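Local structure of citrate synthase (Metallosphaera sedula, 6ABX) at residues E277-L282 / F314-F319. The protein probably catalyses the condensation of oxaloacetate with acetyl-CoA and water to give citrate and CoA, a step of the tricarboxylic acid cycle. Residues are numbered along the deposited sequence; the frame is centred on the assembly and turned at random.
Sequences EEIKRL and FYAMGF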
loop_
_atom_site.group_PDB
_atom_site.type_symbol
_atom_site.label_atom_id
_atom_site.label_comp_id
_atom_site.label_asym_id
_atom_site.label_seq_id
_atom_site.Cartn_x
_atom_site.Cartn_y
_atom_site.Cartn_z
ATOM N N GLU A 277 -37.970 -11.469 -9.411
ATOM C CA GLU A 277 -38.069 -12.887 -9.191
ATOM C C GLU A 277 -36.678 -13.506 -9.035
ATOM O O GLU A 277 -36.547 -14.477 -8.293
ATOM C CB GLU A 277 -38.920 -13.554 -10.260
ATOM C CG GLU A 277 -40.376 -13.560 -9.836
ATOM C CD GLU A 277 -40.708 -14.480 -8.667
ATOM O OE1 GLU A 277 -40.966 -13.960 -7.560
ATOM O OE2 GLU A 277 -40.716 -15.726 -8.874
ATOM N N GLU A 278 -35.664 -12.932 -9.686
ATOM C CA GLU A 278 -34.290 -13.440 -9.557
ATOM C C GLU A 278 -33.791 -13.245 -8.112
ATOM O O GLU A 278 -33.253 -14.171 -7.507
ATOM C CB GLU A 278 -33.378 -12.788 -10.601
ATOM C CG GLU A 278 -31.905 -13.112 -10.426
ATOM C CD GLU A 278 -30.973 -12.298 -11.305
ATOM O OE1 GLU A 278 -31.423 -11.289 -11.853
ATOM O OE2 GLU A 278 -29.818 -12.680 -11.446
ATOM N N ILE A 279 -34.006 -12.067 -7.525
ATOM C CA ILE A 279 -33.449 -11.769 -6.244
ATOM C C ILE A 279 -34.183 -12.594 -5.177
ATOM O O ILE A 279 -33.592 -13.079 -4.225
ATOM C CB ILE A 279 -33.472 -10.251 -5.969
ATOM C CG1 ILE A 279 -32.643 -9.471 -6.993
ATOM C CG2 ILE A 279 -33.073 -9.965 -4.543
ATOM C CD1 ILE A 279 -31.194 -9.916 -7.143
ATOM N N LYS A 280 -35.512 -12.737 -5.318
ATOM C CA LYS A 280 -36.253 -13.517 -4.347
ATOM C C LYS A 280 -35.713 -14.970 -4.296
ATOM O O LYS A 280 -35.518 -15.534 -3.232
ATOM C CB LYS A 280 -37.740 -13.530 -4.711
ATOM C CG LYS A 280 -38.638 -14.155 -3.651
ATOM C CD LYS A 280 -40.011 -13.513 -3.559
ATOM C CE LYS A 280 -40.533 -13.470 -2.137
ATOM N NZ LYS A 280 -40.780 -14.837 -1.621
ATOM N N ARG A 281 -35.497 -15.539 -5.472
ATOM C CA ARG A 281 -34.983 -16.879 -5.670
ATOM C C ARG A 281 -33.605 -16.977 -5.005
ATOM O O ARG A 281 -33.316 -17.911 -4.228
ATOM C CB ARG A 281 -34.912 -17.144 -7.171
ATOM C CG ARG A 281 -34.384 -18.511 -7.569
ATOM C CD ARG A 281 -34.726 -18.851 -9.013
ATOM N NE ARG A 281 -34.251 -17.866 -9.981
ATOM C CZ ARG A 281 -32.977 -17.711 -10.390
ATOM N NH1 ARG A 281 -32.738 -17.000 -11.471
ATOM N NH2 ARG A 281 -31.944 -18.228 -9.731
ATOM N N LEU A 282 -32.760 -15.987 -5.281
ATOM C CA LEU A 282 -31.395 -16.008 -4.773
ATOM C C LEU A 282 -31.371 -15.900 -3.261
ATOM O O LEU A 282 -30.515 -16.549 -2.606
ATOM C CB LEU A 282 -30.527 -14.929 -5.433
ATOM C CG LEU A 282 -30.160 -15.134 -6.897
ATOM C CD1 LEU A 282 -29.382 -13.934 -7.412
ATOM C CD2 LEU A 282 -29.318 -16.376 -7.113
ATOM N N PHE A 314 -25.758 -6.108 -2.497
ATOM C CA PHE A 314 -25.250 -5.103 -3.457
ATOM C C PHE A 314 -25.717 -5.439 -4.880
ATOM O O PHE A 314 -26.074 -4.559 -5.653
ATOM C CB PHE A 314 -23.735 -5.001 -3.345
ATOM C CG PHE A 314 -23.313 -4.288 -2.087
ATOM C CD1 PHE A 314 -23.759 -3.014 -1.813
ATOM C CD2 PHE A 314 -22.432 -4.876 -1.204
ATOM C CE1 PHE A 314 -23.377 -2.358 -0.650
ATOM C CE2 PHE A 314 -22.053 -4.207 -0.040
ATOM C CZ PHE A 314 -22.572 -2.978 0.254
ATOM N N TYR A 315 -25.756 -6.734 -5.229
ATOM C CA TYR A 315 -26.291 -7.164 -6.512
ATOM C C TYR A 315 -27.767 -6.764 -6.645
ATOM O O TYR A 315 -28.190 -6.305 -7.731
ATOM C CB TYR A 315 -26.076 -8.674 -6.687
ATOM C CG TYR A 315 -26.643 -9.246 -7.962
ATOM C CD1 TYR A 315 -26.069 -8.932 -9.181
ATOM C CD2 TYR A 315 -27.702 -10.127 -7.961
ATOM C CE1 TYR A 315 -26.564 -9.441 -10.371
ATOM C CE2 TYR A 315 -28.226 -10.643 -9.148
ATOM C CZ TYR A 315 -27.651 -10.298 -10.352
ATOM O OH TYR A 315 -28.093 -10.804 -11.546
ATOM N N ALA A 316 -28.541 -6.940 -5.581
ATOM C CA ALA A 316 -29.967 -6.645 -5.535
ATOM C C ALA A 316 -30.200 -5.153 -5.809
ATOM O O ALA A 316 -31.205 -4.762 -6.367
ATOM C CB ALA A 316 -30.562 -7.067 -4.218
ATOM N N MET A 317 -29.237 -4.320 -5.444
ATOM C CA MET A 317 -29.409 -2.920 -5.644
ATOM C C MET A 317 -28.879 -2.400 -6.976
ATOM O O MET A 317 -29.101 -1.221 -7.264
ATOM C CB MET A 317 -28.792 -2.229 -4.447
ATOM C CG MET A 317 -29.794 -2.436 -3.345
ATOM S SD MET A 317 -29.469 -1.478 -1.940
ATOM C CE MET A 317 -27.737 -1.892 -1.765
ATOM N N GLY A 318 -28.304 -3.274 -7.808
ATOM C CA GLY A 318 -27.955 -2.961 -9.165
ATOM C C GLY A 318 -26.492 -2.861 -9.457
ATOM O O GLY A 318 -26.112 -2.390 -10.552
ATOM N N PHE A 319 -25.599 -3.281 -8.522
ATOM C CA PHE A 319 -24.186 -3.322 -8.823
ATOM C C PHE A 319 -23.753 -4.668 -9.410
ATOM O O PHE A 319 -24.182 -5.683 -8.875
ATOM C CB PHE A 319 -23.415 -3.085 -7.520
ATOM C CG PHE A 319 -23.632 -1.725 -6.904
ATOM C CD1 PHE A 319 -22.877 -0.659 -7.349
ATOM C CD2 PHE A 319 -24.555 -1.518 -5.900
ATOM C CE1 PHE A 319 -23.041 0.589 -6.783
ATOM C CE2 PHE A 319 -24.703 -0.270 -5.311
ATOM C CZ PHE A 319 -23.948 0.773 -5.770
#
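I279 and A316 bring the two backbones closest, their CA atoms 6.2 Å apart, where the first turns of helix 277-297 pass the last turn of helix 310-316. Y315 takes part in three of the four residue pairs. Its CG lies anti to the backbone N (chi1 178°), which sends the ring across to the other helix and brings the hydroxyl to E278. That glutamate reaches out with its chain extended, and Y315 OH donates to E278 OE2 at 2.6 Å. The oxygen is met on its syn side, with the hydroxyl 34° out of the carboxylate plane; carboxylate and ring stand nearly perpendicular, 79° between planes, the carboxylate sitting at the ring's edge. Nearer the backbone of Y315, along the CD2-CE2 edge of the ring, the contact is apolar. I279 CD1 packs obliquely against Y315 CD2 at 3.6 Å, and L282 CD1 reaches Y315 CE2 at 3.9 Å. On the other branch of the isoleucine, I279 CG2 meets A316 CB at 3.8 Å, consistent with the close approach of the backbones here. A phenylalanine in place of Y315 would probably leave the E278 carboxylate without its hydroxyl donor. M226 of helix 220-228 touches both Y315 and L282, joining a third helix to the pair. Just past A316 the shorter helix ends in a Schellman motif: F319 N bonds back to F314 O and G318 N to Y315 O, with G318 at positive phi. Away from the annotated substrate sites, this is helix-to-helix packing within the largely helical citrate synthase fold, joining the start of one helix to the C-terminal end of another.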